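Local coordinates for RagA protein (Porphyromonas gingivalis, PDB 6SLN) that probably takes up nutrients across the bacterial outer membrane as a TonB-dependent receptor with a beta-barrel and an internal plug, at residues Q125-M129 with S184-D188; E699-R705 with N734-S740; S756-N762 with P843-F848. All coordinates share one frame; numbering follows the deposited sequence.

Interaction 1. Residues Q125-M129 with S184-D188; sequences QVAGM and SVLKD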
loop_
_atom_site.group_PDB
_atom_site.type_symbol
_atom_site.label_atom_id
_atom_site.label_comp_id
_atom_site.label_asym_id
_atom_site.label_seq_id
_atom_site.Cartn_x
_atom_site.Cartn_y
_atom_site.Cartn_z
ATOM N N GLN A 125 30.330 29.001 11.184
ATOM C CA GLN A 125 30.461 29.963 10.095
ATOM C C GLN A 125 29.640 31.236 10.287
ATOM O O GLN A 125 29.972 32.272 9.695
ATOM C CB GLN A 125 30.064 29.305 8.764
ATOM C CG GLN A 125 30.957 28.141 8.348
ATOM C CD GLN A 125 32.404 28.551 8.206
ATOM O OE1 GLN A 125 32.725 29.500 7.491
ATOM N NE2 GLN A 125 33.292 27.837 8.890
ATOM N N VAL A 126 28.583 31.199 11.092
ATOM C CA VAL A 126 27.724 32.362 11.265
ATOM C C VAL A 126 27.519 32.635 12.750
ATOM O O VAL A 126 27.052 31.762 13.490
ATOM C CB VAL A 126 26.374 32.171 10.559
ATOM C CG1 VAL A 126 25.489 33.384 10.788
ATOM C CG2 VAL A 126 26.582 31.941 9.076
ATOM N N ALA A 127 27.839 33.856 13.173
ATOM C CA ALA A 127 27.679 34.258 14.568
ATOM C C ALA A 127 26.229 34.110 15.012
ATOM O O ALA A 127 25.321 34.633 14.364
ATOM C CB ALA A 127 28.139 35.708 14.752
ATOM N N GLY A 128 26.019 33.394 16.113
ATOM C CA GLY A 128 24.707 33.226 16.686
ATOM C C GLY A 128 23.943 32.016 16.197
ATOM O O GLY A 128 22.850 31.741 16.716
ATOM N N MET A 129 24.463 31.283 15.218
ATOM C CA MET A 129 23.762 30.124 14.677
ATOM C C MET A 129 24.466 28.866 15.164
ATOM O O MET A 129 25.656 28.675 14.883
ATOM C CB MET A 129 23.711 30.182 13.151
ATOM C CG MET A 129 22.971 29.033 12.502
ATOM S SD MET A 129 23.240 29.015 10.711
ATOM C CE MET A 129 21.553 29.044 10.138
ATOM N N SER A 184 22.037 33.197 3.227
ATOM C CA SER A 184 21.869 34.308 4.151
ATOM C C SER A 184 21.157 33.815 5.402
ATOM O O SER A 184 20.147 33.108 5.314
ATOM C CB SER A 184 21.080 35.449 3.509
ATOM O OG SER A 184 21.675 35.880 2.298
ATOM N N VAL A 185 21.693 34.158 6.565
ATOM C CA VAL A 185 21.054 33.813 7.825
ATOM C C VAL A 185 20.506 35.099 8.419
ATOM O O VAL A 185 21.259 36.052 8.653
ATOM C CB VAL A 185 22.017 33.095 8.784
ATOM C CG1 VAL A 185 21.296 32.706 10.078
ATOM C CG2 VAL A 185 22.567 31.851 8.103
ATOM N N LEU A 186 19.189 35.132 8.623
ATOM C CA LEU A 186 18.497 36.297 9.159
ATOM C C LEU A 186 18.182 36.066 10.634
ATOM O O LEU A 186 17.460 35.122 10.983
ATOM C CB LEU A 186 17.220 36.574 8.373
ATOM C CG LEU A 186 17.279 36.417 6.863
ATOM C CD1 LEU A 186 15.948 36.785 6.315
ATOM C CD2 LEU A 186 18.349 37.300 6.268
ATOM N N LYS A 187 18.704 36.942 11.495
ATOM C CA LYS A 187 18.697 36.701 12.928
ATOM C C LYS A 187 17.675 37.517 13.712
ATOM O O LYS A 187 17.293 37.088 14.804
ATOM C CB LYS A 187 20.095 36.971 13.507
ATOM C CG LYS A 187 21.214 36.324 12.708
ATOM C CD LYS A 187 22.545 36.297 13.474
ATOM C CE LYS A 187 23.676 36.950 12.661
ATOM N NZ LYS A 187 24.997 37.029 13.382
ATOM N N ASP A 188 17.225 38.663 13.201
ATOM C CA ASP A 188 16.398 39.581 13.974
ATOM C C ASP A 188 15.066 39.873 13.287
ATOM O O ASP A 188 14.885 39.653 12.089
ATOM C CB ASP A 188 17.126 40.901 14.216
ATOM C CG ASP A 188 17.124 41.772 13.003
ATOM O OD1 ASP A 188 17.875 41.461 12.066
ATOM O OD2 ASP A 188 16.358 42.745 12.974
#
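Val185, near the end of strand 180-186, sits under the turn Val126-Met129 and meets Met129 with both methyl groups and Val126 mainly through CB. This is the tight half of the contact. The thioether bends at chi3 (-125°), which brings Met129 CE 3.6 Å from Val185 CG2 and leaves Val185 CG1 at 3.7 Å from the same methyl. Val126 crosses beside it at a slant, Val126 CG1 lying 4.0 Å from Val185 CB. Val126 to Met129 form a type II turn, closed by the bond from Met129 N to Val126 O at 3.1 Å; Gly128 takes the left-handed position. Ile146 of strand 143-146 also touches Met129 and Val185.

The looser half is polar. Lys187 spans it with its long chain, bent at chi3. Its NZ gives a hydrogen bond of 2.6 Å to Ala127 O, reaching that oxygen 33° out of the carbonyl plane. Both halves are buried in the plug domain, so neither faces solvent. The same NZ makes a salt bridge to Asp738 on the barrel wall. A buried ammonium group is thus paired with a carboxylate and a turn carbonyl, which probably keeps it charged and ties the plug to the barrel.

Interaction 2. Residues E699-R705 with N734-S740; sequences EVDFYVR and NTGVDLS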
loop_
_atom_site.group_PDB
_atom_site.type_symbol
_atom_site.label_atom_id
_atom_site.label_comp_id
_atom_site.label_asym_id
_atom_site.label_seq_id
_atom_site.Cartn_x
_atom_site.Cartn_y
_atom_site.Cartn_z
ATOM N N GLU A 699 31.572 43.121 13.175
ATOM C CA GLU A 699 30.169 43.371 13.483
ATOM C C GLU A 699 29.850 42.766 14.839
ATOM O O GLU A 699 30.068 41.569 15.055
ATOM C CB GLU A 699 29.254 42.798 12.408
ATOM C CG GLU A 699 27.783 43.048 12.682
ATOM C CD GLU A 699 27.062 43.633 11.486
ATOM O OE1 GLU A 699 26.015 44.292 11.693
ATOM O OE2 GLU A 699 27.542 43.432 10.344
ATOM N N VAL A 700 29.362 43.607 15.751
ATOM C CA VAL A 700 28.813 43.184 17.035
ATOM C C VAL A 700 27.308 43.410 17.000
ATOM O O VAL A 700 26.833 44.412 16.450
ATOM C CB VAL A 700 29.440 43.928 18.233
ATOM C CG1 VAL A 700 29.230 43.122 19.490
ATOM C CG2 VAL A 700 30.917 44.168 18.016
ATOM N N ASP A 701 26.561 42.478 17.585
ATOM C CA ASP A 701 25.108 42.580 17.675
ATOM C C ASP A 701 24.684 42.100 19.054
ATOM O O ASP A 701 24.853 40.924 19.377
ATOM C CB ASP A 701 24.429 41.754 16.585
ATOM C CG ASP A 701 24.149 42.560 15.339
ATOM O OD1 ASP A 701 23.139 43.300 15.334
ATOM O OD2 ASP A 701 24.945 42.465 14.374
ATOM N N PHE A 702 24.151 43.002 19.864
ATOM C CA PHE A 702 23.557 42.650 21.143
ATOM C C PHE A 702 22.057 42.502 20.952
ATOM O O PHE A 702 21.404 43.399 20.410
ATOM C CB PHE A 702 23.857 43.709 22.206
ATOM C CG PHE A 702 23.086 43.526 23.494
ATOM C CD1 PHE A 702 23.525 42.630 24.461
ATOM C CD2 PHE A 702 21.912 44.246 23.737
ATOM C CE1 PHE A 702 22.809 42.458 25.657
ATOM C CE2 PHE A 702 21.194 44.079 24.926
ATOM C CZ PHE A 702 21.648 43.184 25.888
ATOM N N TYR A 703 21.512 41.386 21.415
ATOM C CA TYR A 703 20.087 41.146 21.290
ATOM C C TYR A 703 19.509 40.683 22.616
ATOM O O TYR A 703 20.220 40.191 23.496
ATOM C CB TYR A 703 19.794 40.082 20.240
ATOM C CG TYR A 703 20.345 38.736 20.619
ATOM C CD1 TYR A 703 19.586 37.833 21.348
ATOM C CD2 TYR A 703 21.633 38.373 20.263
ATOM C CE1 TYR A 703 20.091 36.607 21.705
ATOM C CE2 TYR A 703 22.145 37.145 20.609
ATOM C CZ TYR A 703 21.373 36.265 21.326
ATOM O OH TYR A 703 21.889 35.038 21.671
ATOM N N VAL A 704 18.190 40.823 22.728
ATOM C CA VAL A 704 17.421 40.213 23.807
ATOM C C VAL A 704 16.106 39.741 23.213
ATOM O O VAL A 704 15.372 40.526 22.597
ATOM C CB VAL A 704 17.168 41.152 25.001
ATOM C CG1 VAL A 704 16.541 42.450 24.548
ATOM C CG2 VAL A 704 16.276 40.452 26.013
ATOM N N ARG A 705 15.818 38.461 23.389
ATOM C CA ARG A 705 14.739 37.770 22.706
ATOM C C ARG A 705 13.837 37.149 23.763
ATOM O O ARG A 705 14.316 36.481 24.685
ATOM C CB ARG A 705 15.323 36.722 21.732
ATOM C CG ARG A 705 14.540 35.451 21.581
ATOM C CD ARG A 705 15.230 34.507 20.612
ATOM N NE ARG A 705 14.282 33.513 20.117
ATOM C CZ ARG A 705 14.637 32.346 19.603
ATOM N NH1 ARG A 705 15.920 32.039 19.510
ATOM N NH2 ARG A 705 13.710 31.495 19.178
ATOM N N ASN A 734 16.037 34.935 26.059
ATOM C CA ASN A 734 17.342 34.607 25.510
ATOM C C ASN A 734 18.106 35.900 25.305
ATOM O O ASN A 734 17.654 36.774 24.559
ATOM C CB ASN A 734 17.207 33.833 24.198
ATOM C CG ASN A 734 17.219 32.343 24.418
ATOM O OD1 ASN A 734 18.254 31.759 24.728
ATOM N ND2 ASN A 734 16.075 31.715 24.268
ATOM N N THR A 735 19.249 36.032 25.974
ATOM C CA THR A 735 20.030 37.258 25.924
ATOM C C THR A 735 21.463 36.893 25.585
ATOM O O THR A 735 22.023 35.968 26.182
ATOM C CB THR A 735 19.930 38.004 27.248
ATOM O OG1 THR A 735 18.544 38.256 27.512
ATOM C CG2 THR A 735 20.712 39.336 27.212
ATOM N N GLY A 736 22.035 37.594 24.612
ATOM C CA GLY A 736 23.314 37.166 24.082
ATOM C C GLY A 736 23.949 38.217 23.198
ATOM O O GLY A 736 23.404 39.306 22.992
ATOM N N VAL A 737 25.123 37.852 22.665
ATOM C CA VAL A 737 25.989 38.743 21.901
ATOM C C VAL A 737 26.421 38.044 20.616
ATOM O O VAL A 737 26.609 36.825 20.598
ATOM C CB VAL A 737 27.206 39.166 22.740
ATOM C CG1 VAL A 737 28.282 39.771 21.864
ATOM C CG2 VAL A 737 26.764 40.164 23.805
ATOM N N ASP A 738 26.549 38.812 19.534
ATOM C CA ASP A 738 26.954 38.316 18.224
ATOM C C ASP A 738 28.203 39.075 17.806
ATOM O O ASP A 738 28.126 40.275 17.530
ATOM C CB ASP A 738 25.847 38.522 17.191
ATOM C CG ASP A 738 24.887 37.352 17.109
ATOM O OD1 ASP A 738 24.096 37.302 16.133
ATOM O OD2 ASP A 738 24.910 36.495 18.018
ATOM N N LEU A 739 29.346 38.394 17.736
ATOM C CA LEU A 739 30.593 39.022 17.312
ATOM C C LEU A 739 31.112 38.341 16.054
ATOM O O LEU A 739 31.158 37.109 15.982
ATOM C CB LEU A 739 31.655 38.976 18.413
ATOM C CG LEU A 739 32.986 39.590 17.975
ATOM C CD1 LEU A 739 32.788 41.014 17.475
ATOM C CD2 LEU A 739 33.999 39.566 19.099
ATOM N N SER A 740 31.513 39.147 15.071
ATOM C CA SER A 740 31.962 38.647 13.780
ATOM C C SER A 740 33.124 39.505 13.299
ATOM O O SER A 740 33.045 40.737 13.332
ATOM C CB SER A 740 30.797 38.647 12.773
ATOM O OG SER A 740 31.253 38.610 11.439
#
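Glu699-Arg705 and Asn734-Ser740 are antiparallel neighbours in the beta-barrel wall of this TonB-dependent receptor. Their segment axes come within 4.5 Å, at 170°. Backbone bonds pair Glu699 with Ser740, Asp701 with Asp738, Tyr703 with Gly736 and Arg705 with Asn734. Most are firm, such as Arg705 N to Asn734 O at 2.8 Å, but Gly736 N to Tyr703 O is weak at 3.4 Å.

The Tyr703 ring lies across Gly736. Its CG stands between the backbone N and the carbonyl carbon (chi1 64°), which folds the ring back over the neighbouring strand. Gly736 O lies over one ring face, 3.4 Å from Tyr703 CD2, and Gly736 CA is 3.5 Å from Tyr703 CZ. Gly736 has no side chain, so the ring can lie directly on the backbone.

Phe702, Val737, Val700 and Leu739 line the other side of the sheet, consistent with contact to lipid. Val737 CG2 meets the edge of the Phe702 ring, 4.1 Å from CD1, and Val700 CG2 is 3.7 Å from Leu739 CD1.

Strand 678-691 flanks the pair beyond Glu699-Arg705, where Asn684 binds Asp701 and Gln680 binds Arg705. Strand 752-764 flanks Asn734-Ser740. Inside, plug residue His147 stacks on Tyr703 and bonds Asp738.

Interaction 3. Residues S756-N762 with P843-F848; sequences SANFNYN and PITGGF
The rings of Tyr761 and Phe759 both reach toward Ile844, and each is met by a different branch of it. Ile844 CG1 comes at the edge of the Tyr761 ring, in its plane, 3.6 Å from CD1. Pro843 CB approaches the same ring obliquely, 3.9 Å from Tyr761 CE1. The other branch, Ile844 CG2, meets the Phe759 ring at a slant, 3.7 Å from CE1. Phe759 and Tyr761, two residues apart, lie on the same face as Ile844; with CG anti to the backbone N (chi1 173° and 178°) both rings extend alike toward it. The Phe848 ring turns away from strand 756-762 and stacks instead on Phe863 of the next strand.

Beneath the side chains the two strands run antiparallel. Asn760 and Thr845 form the regular hydrogen-bonded pair: Asn760 N to Thr845 O is 2.8 Å, and Thr845 N to Asn760 O is 3.0 Å. Asn762 N adds a bond of 2.9 Å to Pro843 O, just before strand 844-853 begins. Farther along, the pairing is less regular. Gly847 N bonds Asn758 O at 3.1 Å, but from above the carbonyl plane, 49° out of it. Gly846, with no side chain, comes close to Phe759, CA to CA 4.1 Å.

Asn758 and Asn760 point to the opposite face, toward the plug. There Asn760 ND2 binds Asp738, and Asn758 touches Ala127. Asn762 bonds Tyr703 OH through OD1 and Asn734 OD1 through ND2. Strand 752-764 has strand 732-746 as its other neighbour, and strand 857-873 follows strand 844-853, so the contact is one seam of the barrel wall.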
loop_
_atom_site.group_PDB
_atom_site.type_symbol
_atom_site.label_atom_id
_atom_site.label_comp_id
_atom_site.label_asym_id
_atom_site.label_seq_id
_atom_site.Cartn_x
_atom_site.Cartn_y
_atom_site.Cartn_z
ATOM N N SER A 756 38.873 34.701 9.241
ATOM C CA SER A 756 37.496 34.991 9.585
ATOM C C SER A 756 37.267 34.426 10.972
ATOM O O SER A 756 37.623 33.274 11.239
ATOM C CB SER A 756 36.538 34.380 8.562
ATOM O OG SER A 756 35.313 34.006 9.164
ATOM N N ALA A 757 36.724 35.242 11.862
ATOM C CA ALA A 757 36.435 34.840 13.227
ATOM C C ALA A 757 34.939 34.952 13.461
ATOM O O ALA A 757 34.211 35.575 12.690
ATOM C CB ALA A 757 37.212 35.697 14.235
ATOM N N ASN A 758 34.482 34.367 14.557
ATOM C CA ASN A 758 33.054 34.149 14.718
ATOM C C ASN A 758 32.735 33.751 16.153
ATOM O O ASN A 758 33.387 32.859 16.706
ATOM C CB ASN A 758 32.621 33.073 13.721
ATOM C CG ASN A 758 31.176 32.774 13.790
ATOM O OD1 ASN A 758 30.381 33.407 13.112
ATOM N ND2 ASN A 758 30.810 31.793 14.601
ATOM N N PHE A 759 31.752 34.397 16.777
ATOM C CA PHE A 759 31.485 34.101 18.180
ATOM C C PHE A 759 30.084 34.554 18.576
ATOM O O PHE A 759 29.613 35.600 18.123
ATOM C CB PHE A 759 32.520 34.773 19.096
ATOM C CG PHE A 759 32.203 34.644 20.557
ATOM C CD1 PHE A 759 32.716 33.587 21.297
ATOM C CD2 PHE A 759 31.394 35.570 21.200
ATOM C CE1 PHE A 759 32.428 33.454 22.644
ATOM C CE2 PHE A 759 31.101 35.441 22.549
ATOM C CZ PHE A 759 31.623 34.383 23.276
ATOM N N ASN A 760 29.445 33.774 19.452
ATOM C CA ASN A 760 28.224 34.191 20.133
ATOM C C ASN A 760 28.190 33.604 21.535
ATOM O O ASN A 760 28.480 32.420 21.723
ATOM C CB ASN A 760 26.966 33.760 19.378
ATOM C CG ASN A 760 25.702 33.776 20.263
ATOM O OD1 ASN A 760 25.336 32.770 20.877
ATOM N ND2 ASN A 760 25.033 34.922 20.316
ATOM N N TYR A 761 27.834 34.435 22.511
ATOM C CA TYR A 761 27.418 33.969 23.823
ATOM C C TYR A 761 25.902 34.096 23.949
ATOM O O TYR A 761 25.297 35.019 23.396
ATOM C CB TYR A 761 28.094 34.768 24.938
ATOM C CG TYR A 761 27.637 34.339 26.316
ATOM C CD1 TYR A 761 28.091 33.158 26.873
ATOM C CD2 TYR A 761 26.738 35.106 27.050
ATOM C CE1 TYR A 761 27.679 32.751 28.119
ATOM C CE2 TYR A 761 26.312 34.701 28.304
ATOM C CZ TYR A 761 26.790 33.519 28.835
ATOM O OH TYR A 761 26.384 33.086 30.083
ATOM N N ASN A 762 25.278 33.172 24.679
ATOM C CA ASN A 762 23.839 33.269 24.881
ATOM C C ASN A 762 23.428 32.744 26.247
ATOM O O ASN A 762 23.691 31.581 26.569
ATOM C CB ASN A 762 23.086 32.517 23.805
ATOM C CG ASN A 762 21.603 32.743 23.912
ATOM O OD1 ASN A 762 21.079 33.709 23.368
ATOM N ND2 ASN A 762 20.924 31.882 24.662
ATOM N N PRO A 843 26.036 27.310 25.780
ATOM C CA PRO A 843 25.888 28.775 25.689
ATOM C C PRO A 843 26.830 29.438 24.708
ATOM O O PRO A 843 26.542 30.563 24.280
ATOM C CB PRO A 843 26.199 29.264 27.124
ATOM C CG PRO A 843 26.362 28.024 27.956
ATOM C CD PRO A 843 26.733 26.914 27.010
ATOM N N ILE A 844 27.941 28.795 24.341
ATOM C CA ILE A 844 29.000 29.434 23.569
ATOM C C ILE A 844 29.161 28.720 22.223
ATOM O O ILE A 844 29.357 27.499 22.168
ATOM C CB ILE A 844 30.306 29.487 24.384
ATOM C CG1 ILE A 844 30.061 30.376 25.615
ATOM C CG2 ILE A 844 31.461 30.009 23.536
ATOM C CD1 ILE A 844 31.193 30.439 26.654
ATOM N N THR A 845 29.065 29.496 21.140
ATOM C CA THR A 845 29.075 29.012 19.769
ATOM C C THR A 845 30.007 29.900 18.964
ATOM O O THR A 845 29.763 31.105 18.851
ATOM C CB THR A 845 27.674 29.060 19.158
ATOM O OG1 THR A 845 26.758 28.333 19.984
ATOM C CG2 THR A 845 27.681 28.461 17.752
ATOM N N GLY A 846 31.047 29.311 18.378
ATOM C CA GLY A 846 31.940 30.071 17.529
ATOM C C GLY A 846 32.584 29.231 16.443
ATOM O O GLY A 846 32.349 28.026 16.311
ATOM N N GLY A 847 33.394 29.914 15.647
ATOM C CA GLY A 847 34.221 29.282 14.643
ATOM C C GLY A 847 35.259 30.272 14.169
ATOM O O GLY A 847 35.165 31.477 14.431
ATOM N N PHE A 848 36.268 29.748 13.484
ATOM C CA PHE A 848 37.218 30.620 12.812
ATOM C C PHE A 848 37.760 29.913 11.581
ATOM O O PHE A 848 37.863 28.683 11.541
ATOM C CB PHE A 848 38.362 31.072 13.729
ATOM C CG PHE A 848 39.066 29.954 14.433
ATOM C CD1 PHE A 848 38.565 29.436 15.624
ATOM C CD2 PHE A 848 40.253 29.436 13.926
ATOM C CE1 PHE A 848 39.229 28.401 16.292
ATOM C CE2 PHE A 848 40.934 28.412 14.597
ATOM C CZ PHE A 848 40.419 27.890 15.776
#

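In the fold
From the N-terminal side, interaction 1 comes first. It closes a loop of 54 residues within the plug. Interaction 2 follows in the barrel, across 28 residues that include strand 724-728. Interaction 3 closes the longest excursion, 80 residues, which contains a separate antiparallel sheet of short strands from 775-778 to 833-836. The three are in series; none nests in or crosses another. Strands 732-746 and 752-764 are consecutive and adjacent, so interactions 2 and 3 join four neighbouring strands of the wall. Interaction 1 lies against their inner side, its centre about 10 Å from that of interaction 2 and 11 Å from that of interaction 3.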